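Local structure of periplasmic binding protein/LacI transcriptional regulator (Alkaliphilus metalliredigens, 3CTP) at residues A[136-140]-A[296-301]; A[164-168]-A[201-205]; A[172-178]-A[232-238]; A[277-283]-A[316-322]. The protein binds the sugar beta-D-xylulofuranose between the two lobes of a periplasmic-binding-protein-like core and probably regulates transcription as a LacI-family DNA-binding repressor. All coordinates share one frame; numbering follows the deposited sequence.

Contact 1: residues A[136-140]-A[296-301]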
# COMPACT_ATOMS: atom_id res chain seq x y z
N ILE A 136 2.94 -13.57 26.13
CA ILE A 136 1.87 -13.59 25.14
C ILE A 136 2.43 -14.39 23.98
O ILE A 136 3.61 -14.26 23.67
CB ILE A 136 1.55 -12.16 24.65
CG1 ILE A 136 0.85 -11.36 25.75
CG2 ILE A 136 0.64 -12.20 23.44
CD1 ILE A 136 0.44 -9.95 25.31
N PRO A 137 1.61 -15.24 23.36
CA PRO A 137 2.08 -16.04 22.22
C PRO A 137 2.57 -15.16 21.08
O PRO A 137 1.91 -14.16 20.74
CB PRO A 137 0.83 -16.80 21.78
CG PRO A 137 0.03 -16.95 23.10
CD PRO A 137 0.26 -15.66 23.83
N VAL A 138 3.69 -15.55 20.48
CA VAL A 138 4.28 -14.81 19.36
C VAL A 138 4.72 -15.81 18.30
O VAL A 138 5.27 -16.87 18.63
CB VAL A 138 5.57 -14.03 19.79
CG1 VAL A 138 6.26 -13.40 18.57
CG2 VAL A 138 5.25 -12.97 20.83
N VAL A 139 4.47 -15.49 17.03
CA VAL A 139 5.16 -16.14 15.91
C VAL A 139 5.82 -15.05 15.06
O VAL A 139 5.39 -13.89 15.11
CB VAL A 139 4.26 -17.00 15.03
CG1 VAL A 139 3.65 -18.13 15.87
CG2 VAL A 139 3.14 -16.17 14.36
N ALA A 140 6.88 -15.41 14.34
CA ALA A 140 7.68 -14.39 13.62
C ALA A 140 7.61 -14.65 12.14
O ALA A 140 7.63 -15.80 11.71
CB ALA A 140 9.14 -14.46 14.05
N LEU A 296 -0.25 -21.74 13.25
CA LEU A 296 0.76 -21.96 14.30
C LEU A 296 0.50 -21.04 15.49
O LEU A 296 0.63 -21.46 16.65
CB LEU A 296 2.16 -21.73 13.74
CG LEU A 296 2.56 -22.72 12.66
CD1 LEU A 296 3.89 -22.32 12.02
CD2 LEU A 296 2.67 -24.14 13.27
N LEU A 297 0.16 -19.78 15.24
CA LEU A 297 -0.12 -18.90 16.38
C LEU A 297 -1.27 -19.46 17.22
O LEU A 297 -1.23 -19.43 18.46
CB LEU A 297 -0.43 -17.46 15.88
CG LEU A 297 -0.66 -16.44 17.00
CD1 LEU A 297 0.59 -16.30 17.85
CD2 LEU A 297 -1.08 -15.09 16.38
N ILE A 298 -2.30 -19.99 16.56
CA ILE A 298 -3.43 -20.53 17.31
C ILE A 298 -3.01 -21.76 18.13
O ILE A 298 -3.49 -21.98 19.25
CB ILE A 298 -4.58 -20.88 16.37
CG1 ILE A 298 -5.27 -19.64 15.83
CG2 ILE A 298 -5.58 -21.84 17.06
CD1 ILE A 298 -5.72 -18.71 16.88
N LYS A 299 -2.09 -22.57 17.60
CA LYS A 299 -1.56 -23.68 18.42
C LYS A 299 -0.90 -23.17 19.69
O LYS A 299 -1.12 -23.72 20.80
CB LYS A 299 -0.53 -24.52 17.64
CG LYS A 299 -1.13 -25.37 16.59
CD LYS A 299 -0.05 -26.28 15.98
CE LYS A 299 -0.47 -26.75 14.62
NZ LYS A 299 -1.60 -27.68 14.73
N ILE A 300 -0.09 -22.13 19.57
CA ILE A 300 0.58 -21.58 20.73
C ILE A 300 -0.48 -20.99 21.68
O ILE A 300 -0.43 -21.23 22.89
CB ILE A 300 1.64 -20.50 20.40
CG1 ILE A 300 2.70 -21.01 19.40
CG2 ILE A 300 2.33 -19.99 21.67
CD1 ILE A 300 3.51 -22.16 19.94
N ILE A 301 -1.44 -20.25 21.14
CA ILE A 301 -2.47 -19.67 22.00
C ILE A 301 -3.20 -20.74 22.80
O ILE A 301 -3.50 -20.55 23.99
CB ILE A 301 -3.50 -18.86 21.16
CG1 ILE A 301 -2.85 -17.59 20.62
CG2 ILE A 301 -4.79 -18.59 21.99
CD1 ILE A 301 -3.74 -16.87 19.57
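The ring of Pro-137 sits against the helix at Ile-300 and Ile-301. Its CB touches the Ile-300 CG2 methyl branch at 3.5 Å, while CG meets CG1 of Ile-301 at 3.9 Å, the two side chains crossing at roughly a right angle. One turn back, Leu-297 reaches the backbone next to the ring: its CD1 lies 3.8 Å from Pro-137 O. With CG anti to the backbone N (chi1 -177°), the leucine bends its tip towards the strand even though its root does not face it. Val-139 supplies the other end of the patch. Its CG1 rests on the helix backbone, 3.9 Å from Leu-297 CA, and its CG2 faces Leu-297 CB at 4.1 Å, so both methyls of the valine straddle the root of the leucine. The side chains that meet are all apolar. Val-138, between the two contacting residues, turns its side chain away, as the alternation of a strand requires. Strand and helix run nearly antiparallel, at 155°, their short axes approaching to 8.2 Å. Backbone bonds between Ile-120 and both Pro-137 and Val-139 anchor the strand to its neighbour 119-123, and Ile-121 packs on both Val-139 and Leu-297. Ile-152 of the next strand does the same for Val-139 and Leu-296. The result is helix-on-sheet packing, with helix 286-302 laid over a face of the mostly parallel sheet in one lobe of the periplasmic-binding-protein fold.

Contact 2: residues A[164-168]-A[201-205]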
# COMPACT_ATOMS: atom_id res chain seq x y z
N PHE A 164 18.83 -15.92 -10.24
CA PHE A 164 20.07 -15.92 -11.02
C PHE A 164 19.95 -16.83 -12.23
O PHE A 164 20.34 -16.48 -13.35
CB PHE A 164 21.27 -16.42 -10.19
CG PHE A 164 22.50 -16.50 -11.02
CD1 PHE A 164 23.26 -15.37 -11.22
CD2 PHE A 164 22.84 -17.68 -11.70
CE1 PHE A 164 24.39 -15.40 -12.04
CE2 PHE A 164 23.98 -17.71 -12.53
CZ PHE A 164 24.73 -16.59 -12.69
N ASP A 165 19.46 -18.04 -11.97
CA ASP A 165 19.39 -19.07 -13.04
C ASP A 165 18.54 -18.52 -14.19
O ASP A 165 18.84 -18.75 -15.37
CB ASP A 165 18.74 -20.35 -12.53
CG ASP A 165 19.65 -21.14 -11.60
OD1 ASP A 165 20.86 -20.84 -11.56
OD2 ASP A 165 19.13 -22.05 -10.94
N HIS A 166 17.48 -17.77 -13.87
CA HIS A 166 16.62 -17.25 -14.93
C HIS A 166 17.35 -16.19 -15.76
O HIS A 166 17.33 -16.23 -17.00
CB HIS A 166 15.31 -16.71 -14.33
CG HIS A 166 14.36 -16.15 -15.34
ND1 HIS A 166 13.76 -16.93 -16.31
CD2 HIS A 166 13.88 -14.89 -15.51
CE1 HIS A 166 12.97 -16.16 -17.06
NE2 HIS A 166 13.02 -14.93 -16.58
N LEU A 167 18.01 -15.23 -15.11
CA LEU A 167 18.75 -14.23 -15.86
C LEU A 167 19.82 -14.90 -16.71
O LEU A 167 20.01 -14.57 -17.88
CB LEU A 167 19.42 -13.21 -14.95
CG LEU A 167 18.43 -12.28 -14.25
CD1 LEU A 167 19.22 -11.32 -13.40
CD2 LEU A 167 17.58 -11.52 -15.26
N TYR A 168 20.56 -15.83 -16.13
CA TYR A 168 21.65 -16.51 -16.87
C TYR A 168 21.10 -17.29 -18.09
O TYR A 168 21.66 -17.23 -19.22
CB TYR A 168 22.42 -17.42 -15.90
CG TYR A 168 23.73 -17.96 -16.46
CD1 TYR A 168 24.91 -17.24 -16.33
CD2 TYR A 168 23.76 -19.15 -17.14
CE1 TYR A 168 26.13 -17.72 -16.86
CE2 TYR A 168 24.96 -19.64 -17.66
CZ TYR A 168 26.12 -18.92 -17.52
OH TYR A 168 27.31 -19.41 -18.05
N LYS A 201 28.74 -20.52 -11.95
CA LYS A 201 29.01 -20.22 -13.37
C LYS A 201 30.30 -19.40 -13.55
O LYS A 201 30.58 -18.89 -14.63
CB LYS A 201 27.83 -19.48 -13.99
CG LYS A 201 26.54 -20.28 -13.99
CD LYS A 201 26.68 -21.60 -14.77
CE LYS A 201 25.34 -22.31 -14.96
NZ LYS A 201 24.72 -22.85 -13.69
N ASP A 202 31.06 -19.23 -12.48
CA ASP A 202 32.29 -18.44 -12.55
C ASP A 202 32.04 -17.04 -13.07
O ASP A 202 32.84 -16.49 -13.84
CB ASP A 202 33.34 -19.17 -13.39
CG ASP A 202 33.84 -20.42 -12.70
OD1 ASP A 202 34.56 -20.29 -11.69
OD2 ASP A 202 33.47 -21.52 -13.14
N LEU A 203 30.93 -16.45 -12.64
CA LEU A 203 30.57 -15.12 -13.11
C LEU A 203 30.72 -14.13 -11.98
O LEU A 203 30.25 -14.39 -10.89
CB LEU A 203 29.12 -15.10 -13.60
CG LEU A 203 28.70 -14.01 -14.57
CD1 LEU A 203 29.36 -14.29 -15.93
CD2 LEU A 203 27.18 -13.97 -14.68
N GLU A 204 31.40 -13.01 -12.23
CA GLU A 204 31.44 -11.94 -11.25
C GLU A 204 30.17 -11.10 -11.38
O GLU A 204 29.74 -10.79 -12.50
CB GLU A 204 32.68 -11.06 -11.48
CG GLU A 204 33.94 -11.60 -10.82
CD GLU A 204 35.02 -10.55 -10.66
OE1 GLU A 204 35.13 -9.68 -11.55
OE2 GLU A 204 35.74 -10.59 -9.64
N ILE A 205 29.61 -10.73 -10.23
CA ILE A 205 28.35 -9.96 -10.13
C ILE A 205 28.64 -8.66 -9.39
O ILE A 205 29.48 -8.64 -8.49
CB ILE A 205 27.35 -10.69 -9.21
CG1 ILE A 205 26.99 -12.06 -9.77
CG2 ILE A 205 26.10 -9.82 -8.99
CD1 ILE A 205 26.32 -11.99 -11.12
O HOH W 1 24.23 -21.32 -11.41
O HOH W 2 29.43 -18.20 -17.24
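The aliphatic chain of Lys-201 lies over one face of the Tyr-168 ring, from CB at one side to CE at the other. CG stands 3.9 Å from the ring centroid and only 14° off the normal, a CH-pi contact; CE is 3.8 Å from Tyr-168 CE2. The bend at chi2 (-60°) lays CD and CE along the ring, the bend at chi4 (-68°) sets the direction of NZ, and the ammonium ends too far out for more than a weak cation-pi attraction. NZ instead gives a hydrogen bond to a water at 2.8 Å, which has a weak link to Asp-165 OD1. A second water lies in the plane of the tyrosine ring, 2.6 Å from Tyr-168 OH, and donates to Lys-201 O at 2.9 Å. Away from the waters the contact is apolar. Leu-203 CD2 wedges at the edges of both aromatic rings, 4.1 Å from Phe-164 CZ, and Ile-205 CD1 meets Phe-164 CE1 at 4.0 Å, again at the ring edge. A Schellman motif with Asp-202 at positive phi ends helix 185-200, and the loop that follows brings Leu-203 and Ile-205 to Phe-164. Phe-164, buried, meets Phe-194 edge-to-face and touches Ala-198, both on helix 185-200. Ile-175 of strand 175-179 touches Phe-164, Leu-203 and Ile-205. Arg-173, in the loop leading into that strand, makes a cation-pi contact with Tyr-168.

Contact 3: residues A[172-178]-A[232-238]; sequences CRKILHI and YDGIFVF. With NA (sodium ion), chain D.
CG is anti to the backbone N in both His-177 and Phe-236 (chi1 172° and 171°), and because the two are paired in register on one face of the sheet, their rings lie side by side, pointing the same way. The near-parallel planes are slid apart, with Phe-236 CD2 over the imidazole face, 3.3 Å from ND1. Phe-236 O accepts from both Ile-178 N and His-177 ND1, the latter at 2.8 Å from above the carbonyl plane; the ND1 bond, with the oxygen near the ring plane, sets how the imidazole is turned. On the other face Leu-176 CB stands 3.7 Å from the centroid of the Tyr-232 ring, almost on its normal; Tyr-232 OH is held by Asp-206. Strands 175-178 and 234-237 are neighbours in the parallel sheet of this lobe of the periplasmic-binding-protein fold. Helix 185-200 leads from strand 175-179 to 206-209, and 234-237 joins on the other side; Phe-194 of that helix stacks on Phe-236. At the strands' entry, Asp-233 OD2 receives two backbone N-H groups: Arg-173 N at 2.8 Å through the anti lone pair, and Lys-174 N at 2.9 Å from above the carboxylate plane. Asp-233 OD1 accepts from a water that coordinates the sodium ion. The metal is also bound by Tyr-232 O at 2.4 Å, with Val-230 and Glu-260 adding their carbonyls.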
# COMPACT_ATOMS: atom_id res chain seq x y z
N CYS A 172 22.05 -13.37 -19.80
CA CYS A 172 22.70 -12.27 -19.11
C CYS A 172 24.05 -12.71 -18.56
O CYS A 172 24.16 -13.78 -17.94
CB CYS A 172 21.84 -11.80 -17.94
SG CYS A 172 20.25 -11.11 -18.46
N ARG A 173 25.06 -11.86 -18.76
CA ARG A 173 26.39 -12.13 -18.21
C ARG A 173 26.94 -10.96 -17.39
O ARG A 173 27.71 -11.19 -16.46
CB ARG A 173 27.38 -12.52 -19.32
CG ARG A 173 26.94 -13.76 -20.12
CD ARG A 173 26.99 -15.04 -19.28
NE ARG A 173 26.63 -16.26 -20.04
CZ ARG A 173 25.41 -16.76 -20.15
NH1 ARG A 173 25.23 -17.87 -20.87
NH2 ARG A 173 24.35 -16.17 -19.56
N LYS A 174 26.58 -9.73 -17.75
CA LYS A 174 26.87 -8.58 -16.92
C LYS A 174 25.65 -8.38 -16.04
O LYS A 174 24.63 -7.94 -16.51
CB LYS A 174 27.06 -7.33 -17.77
CG LYS A 174 28.28 -7.40 -18.72
CD LYS A 174 28.22 -6.27 -19.76
CE LYS A 174 29.42 -6.31 -20.71
NZ LYS A 174 29.43 -5.12 -21.60
N ILE A 175 25.78 -8.71 -14.76
CA ILE A 175 24.62 -8.77 -13.86
C ILE A 175 24.81 -7.93 -12.61
O ILE A 175 25.89 -7.93 -12.02
CB ILE A 175 24.36 -10.23 -13.50
CG1 ILE A 175 23.87 -10.97 -14.75
CG2 ILE A 175 23.36 -10.37 -12.33
CD1 ILE A 175 23.82 -12.49 -14.58
N LEU A 176 23.73 -7.22 -12.23
CA LEU A 176 23.70 -6.42 -11.01
C LEU A 176 22.65 -6.99 -10.09
O LEU A 176 21.54 -7.34 -10.55
CB LEU A 176 23.26 -5.00 -11.38
CG LEU A 176 22.97 -4.02 -10.23
CD1 LEU A 176 24.21 -3.75 -9.40
CD2 LEU A 176 22.45 -2.70 -10.78
N HIS A 177 22.95 -7.05 -8.80
CA HIS A 177 21.89 -7.34 -7.81
C HIS A 177 21.77 -6.13 -6.89
O HIS A 177 22.76 -5.72 -6.27
CB HIS A 177 22.22 -8.60 -6.99
CG HIS A 177 21.28 -8.85 -5.85
ND1 HIS A 177 19.93 -8.59 -5.94
CD2 HIS A 177 21.49 -9.33 -4.60
CE1 HIS A 177 19.35 -8.91 -4.78
NE2 HIS A 177 20.27 -9.37 -3.96
N ILE A 178 20.58 -5.52 -6.89
CA ILE A 178 20.27 -4.47 -5.93
C ILE A 178 19.72 -5.21 -4.72
O ILE A 178 18.61 -5.77 -4.77
CB ILE A 178 19.26 -3.50 -6.51
CG1 ILE A 178 19.95 -2.79 -7.69
CG2 ILE A 178 18.84 -2.46 -5.42
CD1 ILE A 178 19.08 -1.81 -8.48
N TYR A 232 24.29 -2.97 -17.78
CA TYR A 232 24.10 -4.36 -17.35
C TYR A 232 23.18 -5.10 -18.31
O TYR A 232 22.34 -4.48 -18.95
CB TYR A 232 23.50 -4.41 -15.93
CG TYR A 232 24.50 -3.94 -14.87
CD1 TYR A 232 25.51 -4.78 -14.44
CD2 TYR A 232 24.45 -2.64 -14.36
CE1 TYR A 232 26.44 -4.36 -13.48
CE2 TYR A 232 25.38 -2.20 -13.43
CZ TYR A 232 26.38 -3.07 -12.99
OH TYR A 232 27.31 -2.67 -12.07
N ASP A 233 23.33 -6.42 -18.38
CA ASP A 233 22.41 -7.26 -19.16
C ASP A 233 21.13 -7.51 -18.34
O ASP A 233 20.03 -7.55 -18.90
CB ASP A 233 23.03 -8.64 -19.47
CG ASP A 233 24.26 -8.56 -20.36
OD1 ASP A 233 24.37 -7.61 -21.15
OD2 ASP A 233 25.12 -9.48 -20.24
N GLY A 234 21.29 -7.71 -17.04
CA GLY A 234 20.15 -8.08 -16.21
C GLY A 234 20.34 -7.55 -14.80
O GLY A 234 21.48 -7.43 -14.33
N ILE A 235 19.23 -7.27 -14.13
CA ILE A 235 19.27 -6.76 -12.75
C ILE A 235 18.28 -7.55 -11.94
O ILE A 235 17.11 -7.69 -12.35
CB ILE A 235 18.84 -5.28 -12.73
CG1 ILE A 235 19.76 -4.44 -13.61
CG2 ILE A 235 18.90 -4.74 -11.28
CD1 ILE A 235 19.28 -3.01 -13.78
N PHE A 236 18.71 -8.06 -10.78
CA PHE A 236 17.81 -8.69 -9.82
C PHE A 236 17.63 -7.69 -8.68
O PHE A 236 18.62 -7.28 -8.07
CB PHE A 236 18.45 -10.00 -9.29
CG PHE A 236 17.71 -10.64 -8.12
CD1 PHE A 236 16.33 -10.67 -8.07
CD2 PHE A 236 18.44 -11.27 -7.09
CE1 PHE A 236 15.66 -11.27 -6.99
CE2 PHE A 236 17.78 -11.87 -5.99
CZ PHE A 236 16.39 -11.89 -5.95
N VAL A 237 16.39 -7.28 -8.43
CA VAL A 237 16.11 -6.34 -7.35
C VAL A 237 15.41 -7.05 -6.20
O VAL A 237 14.55 -7.91 -6.43
CB VAL A 237 15.23 -5.16 -7.83
CG1 VAL A 237 15.16 -4.10 -6.73
CG2 VAL A 237 15.79 -4.56 -9.12
N PHE A 238 15.79 -6.72 -4.97
CA PHE A 238 15.39 -7.54 -3.82
C PHE A 238 13.90 -7.66 -3.58
O PHE A 238 13.46 -8.61 -2.92
CB PHE A 238 16.10 -7.07 -2.54
CG PHE A 238 15.67 -5.69 -2.06
CD1 PHE A 238 14.66 -5.55 -1.11
CD2 PHE A 238 16.33 -4.55 -2.51
CE1 PHE A 238 14.30 -4.29 -0.68
CE2 PHE A 238 15.98 -3.28 -2.07
CZ PHE A 238 14.96 -3.16 -1.14
NA NA D . 22.19 -3.42 -21.14
O HOH W 3 23.04 -5.24 -22.15
O HOH W 4 22.99 -2.41 -22.97

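Contact 4: residues A[277-283]-A[316-322]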
# COMPACT_ATOMS: atom_id res chain seq x y z
N PRO A 277 6.60 -2.52 -18.69
CA PRO A 277 6.11 -3.88 -18.90
C PRO A 277 5.96 -4.58 -17.55
O PRO A 277 6.61 -4.18 -16.58
CB PRO A 277 7.21 -4.54 -19.75
CG PRO A 277 8.42 -3.72 -19.53
CD PRO A 277 7.98 -2.34 -19.19
N SER A 278 5.11 -5.60 -17.50
CA SER A 278 4.88 -6.32 -16.26
C SER A 278 6.14 -7.08 -15.83
O SER A 278 6.92 -7.52 -16.65
CB SER A 278 3.71 -7.28 -16.40
OG SER A 278 3.95 -8.14 -17.52
N LEU A 279 6.29 -7.23 -14.51
CA LEU A 279 7.56 -7.59 -13.90
C LEU A 279 7.73 -9.09 -13.69
O LEU A 279 6.95 -9.73 -12.98
CB LEU A 279 7.63 -6.90 -12.52
CG LEU A 279 8.87 -7.15 -11.67
CD1 LEU A 279 10.12 -6.63 -12.33
CD2 LEU A 279 8.66 -6.43 -10.35
N THR A 280 8.77 -9.67 -14.28
CA THR A 280 9.16 -11.04 -13.93
C THR A 280 9.60 -11.05 -12.47
O THR A 280 10.28 -10.12 -12.00
CB THR A 280 10.31 -11.48 -14.81
OG1 THR A 280 9.84 -11.54 -16.16
CG2 THR A 280 10.84 -12.85 -14.37
N THR A 281 9.20 -12.08 -11.74
CA THR A 281 9.41 -12.03 -10.29
C THR A 281 9.42 -13.44 -9.72
O THR A 281 9.23 -14.42 -10.44
CB THR A 281 8.33 -11.15 -9.61
OG1 THR A 281 8.65 -10.96 -8.22
CG2 THR A 281 6.96 -11.80 -9.75
N ILE A 282 9.69 -13.54 -8.43
CA ILE A 282 9.63 -14.80 -7.71
C ILE A 282 8.44 -14.69 -6.77
O ILE A 282 8.32 -13.77 -5.95
CB ILE A 282 10.88 -15.03 -6.84
CG1 ILE A 282 12.17 -14.94 -7.69
CG2 ILE A 282 10.79 -16.39 -6.13
CD1 ILE A 282 12.26 -16.02 -8.80
N ASN A 283 7.52 -15.64 -6.90
CA ASN A 283 6.33 -15.66 -6.08
C ASN A 283 6.57 -16.05 -4.63
O ASN A 283 7.10 -17.13 -4.37
CB ASN A 283 5.35 -16.70 -6.67
CG ASN A 283 4.00 -16.69 -5.99
OD1 ASN A 283 3.21 -15.75 -6.19
ND2 ASN A 283 3.70 -17.74 -5.20
N LYS A 316 8.24 -19.81 -6.50
CA LYS A 316 8.33 -20.19 -7.91
C LYS A 316 8.50 -18.97 -8.79
O LYS A 316 8.06 -17.87 -8.45
CB LYS A 316 7.07 -20.93 -8.32
CG LYS A 316 5.86 -20.07 -8.30
CD LYS A 316 4.58 -20.85 -8.57
CE LYS A 316 3.39 -19.87 -8.51
NZ LYS A 316 2.16 -20.50 -7.94
N LEU A 317 9.13 -19.18 -9.94
CA LEU A 317 9.36 -18.11 -10.90
C LEU A 317 8.07 -17.74 -11.62
O LEU A 317 7.32 -18.64 -12.07
CB LEU A 317 10.38 -18.60 -11.92
CG LEU A 317 10.59 -17.69 -13.12
CD1 LEU A 317 11.35 -16.47 -12.63
CD2 LEU A 317 11.41 -18.45 -14.16
N ILE A 318 7.79 -16.44 -11.72
CA ILE A 318 6.65 -15.94 -12.51
C ILE A 318 7.23 -15.13 -13.67
O ILE A 318 7.77 -14.04 -13.46
CB ILE A 318 5.74 -15.02 -11.67
CG1 ILE A 318 5.31 -15.71 -10.37
CG2 ILE A 318 4.54 -14.52 -12.51
CD1 ILE A 318 4.46 -16.93 -10.56
N GLU A 319 7.19 -15.69 -14.88
CA GLU A 319 7.82 -15.01 -16.02
C GLU A 319 6.83 -14.03 -16.62
O GLU A 319 5.72 -14.42 -16.97
CB GLU A 319 8.21 -16.03 -17.10
CG GLU A 319 9.41 -16.88 -16.77
CD GLU A 319 9.89 -17.66 -18.00
OE1 GLU A 319 10.33 -17.03 -19.00
OE2 GLU A 319 9.83 -18.91 -17.95
N ARG A 320 7.24 -12.76 -16.73
CA ARG A 320 6.42 -11.75 -17.36
C ARG A 320 7.23 -11.02 -18.43
O ARG A 320 7.97 -11.66 -19.17
CB ARG A 320 5.84 -10.79 -16.33
CG ARG A 320 5.01 -11.50 -15.27
CD ARG A 320 4.16 -10.48 -14.54
NE ARG A 320 3.24 -11.08 -13.57
CZ ARG A 320 3.34 -10.90 -12.25
NH1 ARG A 320 4.35 -10.18 -11.73
NH2 ARG A 320 2.43 -11.43 -11.46
N GLU A 321 7.06 -9.70 -18.55
CA GLU A 321 7.56 -9.00 -19.74
C GLU A 321 8.92 -8.33 -19.57
O GLU A 321 9.51 -7.88 -20.57
CB GLU A 321 6.53 -7.95 -20.20
CG GLU A 321 5.20 -8.52 -20.73
CD GLU A 321 4.12 -7.44 -20.88
OE1 GLU A 321 4.16 -6.41 -20.16
OE2 GLU A 321 3.21 -7.62 -21.72
N THR A 322 9.45 -8.27 -18.34
CA THR A 322 10.75 -7.63 -18.16
C THR A 322 11.96 -8.57 -18.35
O THR A 322 13.11 -8.15 -18.17
CB THR A 322 10.86 -6.98 -16.77
OG1 THR A 322 10.62 -7.98 -15.79
CG2 THR A 322 9.79 -5.89 -16.62
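Ser-278 O is approached by two backbone N-H groups, with a sound bond from Glu-321 N at 2.9 Å and a weak, bent one from Thr-322 N. Glu-321 reaches across to the 277-283 segment with its carboxylate: OE1 takes Ser-278 N at 2.9 Å on its anti side and, weakly, Ser-278 OG, which lies between the backbone N and the carbonyl carbon (chi1 55°). Two threonine hydroxyls each accept a backbone N-H. Thr-280 OG1 accepts from Arg-320 N at 2.9 Å and also bonds Thr-323, whereas Thr-322 OG1 accepts from Thr-280 N and bonds Ile-263 O. Arg-320 runs extended from CG to NE alongside Thr-281, letting NH1 reach Leu-279 O at 2.9 Å in the carbonyl plane; one guanidinium face lies over Ile-318 CG2, and NH2 is held by Asn-268. Further on the segments become a short antiparallel pair: Thr-281 and Ile-318 form a hydrogen-bonded pair, with Ile-318 N to Thr-281 O at 2.8 Å. Ile-282 and Leu-317 follow as a non-hydrogen-bonded pair, meeting through their CD1 methyls at 4.0 Å; Ile-264 touches both, His-166 packs on Leu-317 and Met-162 on Ile-282. Asn-283 N then bonds Lys-316 O at 2.8 Å, and Asn-283 CB packs on Ile-318 CG1. Thr-281 OG1 turns to Asp-240, and its side chain is about 8 Å from the bound sugar. Where the regular pairing stops, side-chain oxygens and an arginine take over as partners for the backbone, so the two loops stay joined beyond the strands, while the paired strands lie nearer the sugar.

Overall arrangement
Contact 1 stands apart, about 39 Å between centres from contact 3, on the opposite side of the chain's centre; it is apolar helix-on-sheet packing in the far lobe. Contacts 2 and 3 touch and share the other lobe: Leu-167 O and Cys-172 N probably bond where helix 156-169 leads to strand 175-179. Contact 3 is buried and built on parallel backbone pairing, whereas contact 2 is its surface neighbour, with water at its outer side and aromatic edges inside. His-166 on helix 156-169 also packs against contact 4. That partly buried contact, rich in polar side chains, shares a sheet with contact 1: strand 281-283, helix 286-302 and strand 311-318 follow one another.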